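Local coordinates for protein D-psicose 3-epimerase (Agrobacterium tumefaciens, PDB 2HK0) that interconverts D-psicose and D-fructose by epimerisation at C3, probably through metal-dependent catalysis in the mouth of a TIM barrel, at residues H122-A127 / I165-E170; K199-T204 / L225-T230; F266-G271 / W280-G285. One frame throughout, in Å; residues are numbered along the deposited sequence.

Read from the N terminus, the three contacts come in series, each closed before the next opens, so none nests in or crosses another. Interaction 1 (122-127 with 165-170) closes a beta-alpha-beta unit around helix 142-162. Interaction 2 (199-204 with 225-230) closes a shorter excursion through helices 204-210 and 214-221. These two adjoin, their centres about 9 Å apart, because strands 166-170 and 198-203 are neighbours in the barrel; Ile169 N lies 2.8 Å from Lys199 O, a probable hydrogen bond. Interaction 3 (266-271 with 280-285) stands apart, its centre about 24 Å from that of interaction 2, and closes the loop around helix 271-276 that follows the eighth strand.

Interaction 1 (H122-A127 / I165-E170); sequences HTIGGA and INLCIE
Ile124, on strand 123-126, meets Ile165, the residue just ahead of strand 166-170, with CG1 of Ile124 3.7 Å from CG2 of Ile165, the side chains crossing at a slant. In Ile124 the CG1 branch lies beside the backbone N (chi1 -71°), which turns it back toward Ile165. Both polar backbone atoms of Ile124 are used by the same strand: its N donates to Asn166 O at 3.1 Å, and its O accepts from Cys168 N at 2.7 Å, both almost straight out from the carbonyl. His122 contributes mainly through its carbonyl, whose O takes the N-H of Asn166 at 2.9 Å and 171° at the hydrogen. Its ring is held from beyond the contact, ND1 bonded to Gly164 O and NE2 to Asp120.

At the far end Gly126 N bonds only weakly, and bent, to Cys168 O at 3.2 Å, whereas Gly126 O takes Glu170 N at 3.0 Å, the donor standing well above the carbonyl plane. The Glu170 side chain runs extended past the glycine, so that OE1 comes to 3.6 Å from Gly126 CA.

The strands, fourth and fifth of the TIM barrel, are inclined by 18°. Thr123 and Cys168 turn to the barrel interior, where both meet His227; Ile165, Leu167 and Ile169 pack on helix 142-162, and strands 81-85 and 198-203 flank the pair through further backbone bonds.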
loop_
_atom_site.group_PDB
_atom_site.type_symbol
_atom_site.label_atom_id
_atom_site.label_comp_id
_atom_site.label_asym_id
_atom_site.label_seq_id
_atom_site.Cartn_x
_atom_site.Cartn_y
_atom_site.Cartn_z
ATOM N N HIS A 122 -25.198 9.744 23.505
ATOM C CA HIS A 122 -24.104 10.377 24.239
ATOM C C HIS A 122 -22.937 10.872 23.381
ATOM O O HIS A 122 -21.994 11.492 23.889
ATOM C CB HIS A 122 -23.605 9.402 25.311
ATOM C CG HIS A 122 -24.599 9.178 26.405
ATOM N ND1 HIS A 122 -24.618 9.937 27.554
ATOM C CD2 HIS A 122 -25.677 8.358 26.476
ATOM C CE1 HIS A 122 -25.669 9.599 28.283
ATOM N NE2 HIS A 122 -26.327 8.645 27.649
ATOM N N THR A 123 -23.002 10.598 22.084
ATOM C CA THR A 123 -21.952 11.023 21.158
ATOM C C THR A 123 -22.572 11.829 20.024
ATOM O O THR A 123 -23.467 11.352 19.321
ATOM C CB THR A 123 -21.194 9.805 20.569
ATOM O OG1 THR A 123 -20.501 9.125 21.622
ATOM C CG2 THR A 123 -20.176 10.234 19.519
ATOM N N ILE A 124 -22.095 13.057 19.871
ATOM C CA ILE A 124 -22.551 13.984 18.843
ATOM C C ILE A 124 -21.318 14.373 18.041
ATOM O O ILE A 124 -20.295 14.761 18.624
ATOM C CB ILE A 124 -23.144 15.256 19.494
ATOM C CG1 ILE A 124 -24.481 14.918 20.150
ATOM C CG2 ILE A 124 -23.276 16.369 18.478
ATOM C CD1 ILE A 124 -25.520 14.374 19.196
ATOM N N GLY A 125 -21.400 14.279 16.717
ATOM C CA GLY A 125 -20.247 14.621 15.899
ATOM C C GLY A 125 -20.560 15.432 14.659
ATOM O O GLY A 125 -21.721 15.595 14.278
ATOM N N GLY A 126 -19.520 15.939 14.009
ATOM C CA GLY A 126 -19.739 16.729 12.811
ATOM C C GLY A 126 -18.926 18.008 12.854
ATOM O O GLY A 126 -18.115 18.201 13.756
ATOM N N ALA A 127 -19.146 18.887 11.886
ATOM C CA ALA A 127 -18.409 20.147 11.827
ATOM C C ALA A 127 -19.058 21.146 12.787
ATOM O O ALA A 127 -19.505 22.218 12.370
ATOM C CB ALA A 127 -18.431 20.669 10.395
ATOM N N ILE A 165 -22.926 14.108 27.357
ATOM C CA ILE A 165 -22.681 14.102 25.920
ATOM C C ILE A 165 -21.289 14.614 25.540
ATOM O O ILE A 165 -20.853 15.652 26.031
ATOM C CB ILE A 165 -23.739 15.002 25.189
ATOM C CG1 ILE A 165 -25.140 14.392 25.341
ATOM C CG2 ILE A 165 -23.350 15.209 23.694
ATOM C CD1 ILE A 165 -26.277 15.237 24.719
ATOM N N ASN A 166 -20.603 13.878 24.665
ATOM C CA ASN A 166 -19.293 14.283 24.154
ATOM C C ASN A 166 -19.515 14.926 22.789
ATOM O O ASN A 166 -20.272 14.395 21.980
ATOM C CB ASN A 166 -18.359 13.074 23.983
ATOM C CG ASN A 166 -17.814 12.574 25.308
ATOM O OD1 ASN A 166 -17.364 13.361 26.129
ATOM N ND2 ASN A 166 -17.853 11.265 25.523
ATOM N N LEU A 167 -18.871 16.069 22.555
ATOM C CA LEU A 167 -18.954 16.797 21.294
ATOM C C LEU A 167 -17.694 16.425 20.502
ATOM O O LEU A 167 -16.569 16.694 20.944
ATOM C CB LEU A 167 -18.983 18.309 21.574
ATOM C CG LEU A 167 -20.152 18.751 22.476
ATOM C CD1 LEU A 167 -20.027 20.221 22.848
ATOM C CD2 LEU A 167 -21.469 18.484 21.742
ATOM N N CYS A 168 -17.873 15.802 19.341
ATOM C CA CYS A 168 -16.730 15.381 18.531
ATOM C C CYS A 168 -16.592 16.244 17.284
ATOM O O CYS A 168 -17.459 16.225 16.408
ATOM C CB CYS A 168 -16.889 13.908 18.160
ATOM S SG CYS A 168 -17.064 12.867 19.638
ATOM N N ILE A 169 -15.494 16.997 17.230
ATOM C CA ILE A 169 -15.182 17.934 16.151
ATOM C C ILE A 169 -14.582 17.218 14.955
ATOM O O ILE A 169 -13.457 16.714 15.023
ATOM C CB ILE A 169 -14.178 18.996 16.646
ATOM C CG1 ILE A 169 -14.654 19.547 17.999
ATOM C CG2 ILE A 169 -14.021 20.115 15.605
ATOM C CD1 ILE A 169 -16.042 20.176 17.973
ATOM N N GLU A 170 -15.322 17.201 13.850
ATOM C CA GLU A 170 -14.860 16.487 12.661
ATOM C C GLU A 170 -13.883 17.261 11.801
ATOM O O GLU A 170 -14.114 18.424 11.470
ATOM C CB GLU A 170 -16.060 16.044 11.808
ATOM C CG GLU A 170 -15.699 15.148 10.614
ATOM C CD GLU A 170 -16.935 14.595 9.890
ATOM O OE1 GLU A 170 -18.010 15.228 9.973
ATOM O OE2 GLU A 170 -16.828 13.537 9.227
#

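Interaction 2 (K199-T204 / L225-T230); sequences KVMLDT and LGHFHT
Val200 O accepts the N-H of Gly226 at 2.9 Å and 174° at the hydrogen, a nearly straight bond. Further along, Leu202 O takes His229 N at 2.9 Å, in the carbonyl plane, whereas Leu202 N reaches His227 O only weakly, at 3.4 Å. Thr204 N also points to His229 O, although its modelled place is less sure.

The two strands are the sixth and seventh of the TIM barrel, and on their interior face the polar ends find partners elsewhere. NE2 of His227 and NE2 of His229 bond to OE1 and OE2 of Glu54 respectively, so one carboxylate spans both rings; His229 ND1 has a weak bond to Glu264. Asp203 OD2 lies in the plane of the His229 ring at its edge, 3.4 Å from His229 CB, with the carboxylate turned 76° against that ring; the carboxylates of Glu170 and Glu264 are also close to OD2. The other oxygen, OD1, caps helix 204-210 through Phe205 N. Beside it, chi1 of 56° brings Thr204 OG1 to 3.3 Å from Thr230 CA, and OG1 bonds to Gly231 O just beyond. Selenomethionine Met201, extended, runs alongside His227, its SE 3.9 Å from CD2 at the ring edge.

On the opposite face Leu202 CB packs 4.0 Å from Phe228 CD1.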
loop_
_atom_site.group_PDB
_atom_site.type_symbol
_atom_site.label_atom_id
_atom_site.label_comp_id
_atom_site.label_asym_id
_atom_site.label_seq_id
_atom_site.Cartn_x
_atom_site.Cartn_y
_atom_site.Cartn_z
ATOM N N LYS A 199 -13.967 16.352 21.873
ATOM C CA LYS A 199 -13.022 15.423 21.274
ATOM C C LYS A 199 -12.812 15.657 19.780
ATOM O O LYS A 199 -13.577 16.379 19.126
ATOM C CB LYS A 199 -13.559 13.995 21.458
ATOM C CG LYS A 199 -13.901 13.612 22.898
ATOM C CD LYS A 199 -12.638 13.467 23.728
ATOM C CE LYS A 199 -12.942 13.375 25.226
ATOM N NZ LYS A 199 -13.921 12.302 25.518
ATOM N N VAL A 200 -11.782 15.015 19.241
ATOM C CA VAL A 200 -11.487 15.122 17.825
ATOM C C VAL A 200 -12.185 13.972 17.119
ATOM O O VAL A 200 -12.328 12.882 17.682
ATOM C CB VAL A 200 -9.965 15.022 17.540
ATOM C CG1 VAL A 200 -9.714 15.009 16.038
ATOM C CG2 VAL A 200 -9.241 16.224 18.155
HETATM N N MSE A 201 -12.614 14.218 15.887
HETATM C CA MSE A 201 -13.283 13.188 15.090
HETATM C C MSE A 201 -12.630 13.092 13.716
HETATM O O MSE A 201 -12.451 14.110 13.034
HETATM C CB MSE A 201 -14.755 13.544 14.941
HETATM C CG MSE A 201 -15.506 12.654 14.030
HETATM SE SE MSE A 201 -17.357 13.204 13.945
HETATM C CE MSE A 201 -17.865 12.170 12.366
ATOM N N LEU A 202 -12.265 11.878 13.311
ATOM C CA LEU A 202 -11.623 11.662 12.010
ATOM C C LEU A 202 -12.509 10.823 11.088
ATOM O O LEU A 202 -13.322 10.017 11.544
ATOM C CB LEU A 202 -10.259 10.975 12.193
ATOM C CG LEU A 202 -9.262 11.748 13.064
ATOM C CD1 LEU A 202 -7.939 10.971 13.182
ATOM C CD2 LEU A 202 -9.032 13.137 12.454
ATOM N N ASP A 203 -12.304 10.986 9.787
ATOM C CA ASP A 203 -13.117 10.307 8.778
ATOM C C ASP A 203 -12.173 9.861 7.642
ATOM O O ASP A 203 -11.476 10.693 7.058
ATOM C CB ASP A 203 -14.153 11.325 8.298
ATOM C CG ASP A 203 -15.099 10.777 7.259
ATOM O OD1 ASP A 203 -14.660 9.970 6.411
ATOM O OD2 ASP A 203 -16.277 11.192 7.273
ATOM N N THR A 204 -12.145 8.562 7.330
ATOM C CA THR A 204 -11.238 8.081 6.299
ATOM C C THR A 204 -11.365 8.785 4.963
ATOM O O THR A 204 -10.366 8.986 4.287
ATOM C CB THR A 204 -11.339 6.556 6.085
ATOM O OG1 THR A 204 -12.688 6.186 5.772
ATOM C CG2 THR A 204 -10.875 5.836 7.339
ATOM N N LEU A 225 -9.276 11.150 20.345
ATOM C CA LEU A 225 -10.133 10.619 19.283
ATOM C C LEU A 225 -11.415 10.158 19.956
ATOM O O LEU A 225 -11.393 9.194 20.728
ATOM C CB LEU A 225 -9.476 9.419 18.583
ATOM C CG LEU A 225 -9.657 9.203 17.064
ATOM C CD1 LEU A 225 -9.821 7.727 16.784
ATOM C CD2 LEU A 225 -10.778 9.974 16.499
ATOM N N GLY A 226 -12.525 10.826 19.658
ATOM C CA GLY A 226 -13.787 10.452 20.275
ATOM C C GLY A 226 -14.811 9.792 19.369
ATOM O O GLY A 226 -15.758 9.181 19.860
ATOM N N HIS A 227 -14.624 9.901 18.054
ATOM C CA HIS A 227 -15.556 9.323 17.083
ATOM C C HIS A 227 -14.783 9.092 15.771
ATOM O O HIS A 227 -13.799 9.784 15.495
ATOM C CB HIS A 227 -16.728 10.292 16.873
ATOM C CG HIS A 227 -17.988 9.634 16.406
ATOM N ND1 HIS A 227 -18.448 8.442 16.929
ATOM C CD2 HIS A 227 -18.908 10.021 15.487
ATOM C CE1 HIS A 227 -19.593 8.122 16.354
ATOM N NE2 HIS A 227 -19.896 9.064 15.474
ATOM N N PHE A 228 -15.223 8.129 14.968
ATOM C CA PHE A 228 -14.516 7.770 13.737
ATOM C C PHE A 228 -15.485 7.357 12.628
ATOM O O PHE A 228 -16.405 6.564 12.853
ATOM C CB PHE A 228 -13.570 6.598 14.054
ATOM C CG PHE A 228 -12.499 6.340 13.013
ATOM C CD1 PHE A 228 -11.493 7.266 12.779
ATOM C CD2 PHE A 228 -12.451 5.119 12.337
ATOM C CE1 PHE A 228 -10.443 6.986 11.892
ATOM C CE2 PHE A 228 -11.409 4.820 11.443
ATOM C CZ PHE A 228 -10.404 5.751 11.221
ATOM N N HIS A 229 -15.264 7.886 11.430
ATOM C CA HIS A 229 -16.100 7.564 10.277
ATOM C C HIS A 229 -15.280 6.809 9.235
ATOM O O HIS A 229 -14.096 7.115 9.024
ATOM C CB HIS A 229 -16.653 8.850 9.640
ATOM C CG HIS A 229 -17.909 9.352 10.280
ATOM N ND1 HIS A 229 -18.635 10.405 9.766
ATOM C CD2 HIS A 229 -18.604 8.900 11.348
ATOM C CE1 HIS A 229 -19.729 10.574 10.485
ATOM N NE2 HIS A 229 -19.735 9.671 11.451
ATOM N N THR A 230 -15.911 5.852 8.557
ATOM C CA THR A 230 -15.218 5.067 7.545
ATOM C C THR A 230 -15.929 5.014 6.194
ATOM O O THR A 230 -17.156 5.134 6.105
ATOM C CB THR A 230 -15.028 3.632 8.000
ATOM O OG1 THR A 230 -16.300 3.105 8.391
ATOM C CG2 THR A 230 -14.050 3.569 9.177
#

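Interaction 3 (F266-G271 / W280-G285); sequences FVKTGG and WRDLSG
Leu283 N donates to Val267 O at 3.0 Å and 175° at the hydrogen, the backbone bond joining the two segments. A second direct bond runs between side chains: Lys268, bent at chi2 (-68°), swings its end back so that NZ reaches Ser284 OG at 2.9 Å, while the same NZ also bonds to Ala287 O. Ser284 OG, which also bonds to Ala287 N, in turn donates to Asp282 OD1 at 2.7 Å, on the syn lone pair of that oxygen, giving a chain of hydrogen bonds from lysine through hydroxyl to carboxylate. A water extends the set, accepting from Thr269 N and donating to Asp282 OD1.

In charge terms, Lys268 and Asp282 run alongside each other in the same direction, but NZ is 4.2 Å from OD1, too far for a salt bridge; the two are linked through the Ser284 hydroxyl, and any direct attraction is a longer-range one. Asp282 OD1 and Val267 O, both acceptors, sit close: Val267 O takes Leu283 N, while OD1 takes Ser284 OG, the water and, weakly, Ser284 N.

The remaining contacts are van der Waals. Val267 lies askew to Leu283, and its CG2 comes to 3.7 Å from Ser284 CB. The Thr269 methyl, CG2, lies against the backbone, 3.3 Å from Asp282 N. Met292 of helix 289-307 packs against Val267, Lys268 and Ser284.

Trp280 NE1 bonds to Arg174 O and Arg281 NH1 makes a salt bridge with Glu210, both of the second subunit. The weak bond from Ser284 N to Asp282 OD1 fits an Asx turn, set in the loop that follows the last strand of a TIM barrel.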
loop_
_atom_site.group_PDB
_atom_site.type_symbol
_atom_site.label_atom_id
_atom_site.label_comp_id
_atom_site.label_asym_id
_atom_site.label_seq_id
_atom_site.Cartn_x
_atom_site.Cartn_y
_atom_site.Cartn_z
ATOM N N PHE A 266 -21.915 6.535 0.721
ATOM C CA PHE A 266 -22.836 7.284 -0.127
ATOM C C PHE A 266 -22.535 6.790 -1.545
ATOM O O PHE A 266 -21.557 7.215 -2.173
ATOM C CB PHE A 266 -22.570 8.791 -0.005
ATOM C CG PHE A 266 -22.980 9.392 1.332
ATOM C CD1 PHE A 266 -24.329 9.538 1.664
ATOM C CD2 PHE A 266 -22.014 9.853 2.233
ATOM C CE1 PHE A 266 -24.715 10.142 2.880
ATOM C CE2 PHE A 266 -22.378 10.454 3.441
ATOM C CZ PHE A 266 -23.739 10.601 3.770
ATOM N N VAL A 267 -23.378 5.886 -2.038
ATOM C CA VAL A 267 -23.180 5.288 -3.340
ATOM C C VAL A 267 -24.361 5.470 -4.319
ATOM O O VAL A 267 -24.313 4.967 -5.441
ATOM C CB VAL A 267 -22.878 3.768 -3.182
ATOM C CG1 VAL A 267 -21.608 3.557 -2.313
ATOM C CG2 VAL A 267 -24.070 3.067 -2.545
ATOM N N LYS A 268 -25.398 6.193 -3.904
ATOM C CA LYS A 268 -26.563 6.421 -4.759
ATOM C C LYS A 268 -26.703 7.855 -5.276
ATOM O O LYS A 268 -26.628 8.818 -4.509
ATOM C CB LYS A 268 -27.839 6.031 -4.008
ATOM C CG LYS A 268 -27.978 4.527 -3.759
ATOM C CD LYS A 268 -28.199 3.762 -5.067
ATOM C CE LYS A 268 -28.425 2.259 -4.813
ATOM N NZ LYS A 268 -28.803 1.483 -6.054
ATOM N N THR A 269 -26.913 7.986 -6.586
ATOM C CA THR A 269 -27.086 9.295 -7.207
ATOM C C THR A 269 -28.513 9.757 -6.981
ATOM O O THR A 269 -29.380 8.953 -6.635
ATOM C CB THR A 269 -26.939 9.252 -8.735
ATOM O OG1 THR A 269 -28.069 8.553 -9.279
ATOM C CG2 THR A 269 -25.654 8.552 -9.151
ATOM N N GLY A 270 -28.752 11.049 -7.194
ATOM C CA GLY A 270 -30.094 11.597 -7.058
ATOM C C GLY A 270 -30.533 12.134 -5.704
ATOM O O GLY A 270 -30.006 11.768 -4.648
ATOM N N GLY A 271 -31.532 13.010 -5.744
ATOM C CA GLY A 271 -32.058 13.602 -4.532
ATOM C C GLY A 271 -31.092 14.598 -3.936
ATOM O O GLY A 271 -30.037 14.882 -4.500
ATOM N N TRP A 280 -22.223 11.890 -8.294
ATOM C CA TRP A 280 -22.620 12.069 -9.688
ATOM C C TRP A 280 -22.855 10.771 -10.443
ATOM O O TRP A 280 -23.645 10.745 -11.372
ATOM C CB TRP A 280 -21.572 12.912 -10.440
ATOM C CG TRP A 280 -21.216 14.221 -9.757
ATOM C CD1 TRP A 280 -19.961 14.645 -9.404
ATOM C CD2 TRP A 280 -22.121 15.245 -9.313
ATOM N NE1 TRP A 280 -20.032 15.862 -8.768
ATOM C CE2 TRP A 280 -21.342 16.254 -8.698
ATOM C CE3 TRP A 280 -23.513 15.406 -9.374
ATOM C CZ2 TRP A 280 -21.907 17.413 -8.146
ATOM C CZ3 TRP A 280 -24.080 16.564 -8.822
ATOM C CH2 TRP A 280 -23.276 17.552 -8.216
ATOM N N ARG A 281 -22.169 9.706 -10.042
ATOM C CA ARG A 281 -22.312 8.411 -10.686
ATOM C C ARG A 281 -22.654 7.370 -9.637
ATOM O O ARG A 281 -22.253 7.483 -8.481
ATOM C CB ARG A 281 -21.004 7.992 -11.367
ATOM C CG ARG A 281 -19.871 7.706 -10.368
ATOM C CD ARG A 281 -18.542 7.560 -11.073
ATOM N NE ARG A 281 -17.468 7.076 -10.207
ATOM C CZ ARG A 281 -16.831 7.819 -9.308
ATOM N NH1 ARG A 281 -17.159 9.092 -9.148
ATOM N NH2 ARG A 281 -15.846 7.297 -8.588
ATOM N N ASP A 282 -23.390 6.350 -10.055
ATOM C CA ASP A 282 -23.773 5.279 -9.168
ATOM C C ASP A 282 -22.552 4.439 -8.808
ATOM O O ASP A 282 -21.761 4.085 -9.676
ATOM C CB ASP A 282 -24.816 4.396 -9.852
ATOM C CG ASP A 282 -25.211 3.218 -9.000
ATOM O OD1 ASP A 282 -25.583 3.441 -7.841
ATOM O OD2 ASP A 282 -25.148 2.071 -9.481
ATOM N N LEU A 283 -22.397 4.126 -7.528
ATOM C CA LEU A 283 -21.281 3.307 -7.085
ATOM C C LEU A 283 -21.794 2.086 -6.333
ATOM O O LEU A 283 -21.030 1.418 -5.629
ATOM C CB LEU A 283 -20.321 4.122 -6.195
ATOM C CG LEU A 283 -19.388 5.115 -6.903
ATOM C CD1 LEU A 283 -18.617 5.936 -5.876
ATOM C CD2 LEU A 283 -18.414 4.368 -7.793
ATOM N N SER A 284 -23.086 1.796 -6.491
ATOM C CA SER A 284 -23.715 0.642 -5.837
ATOM C C SER A 284 -23.748 -0.552 -6.782
ATOM O O SER A 284 -23.938 -1.688 -6.353
ATOM C CB SER A 284 -25.157 0.960 -5.450
ATOM O OG SER A 284 -25.979 1.016 -6.611
ATOM N N GLY A 285 -23.569 -0.278 -8.073
ATOM C CA GLY A 285 -23.614 -1.329 -9.070
ATOM C C GLY A 285 -25.066 -1.676 -9.332
ATOM O O GLY A 285 -25.403 -2.842 -9.511
HETATM O O HOH W 1 -27.484 5.448 -7.759
#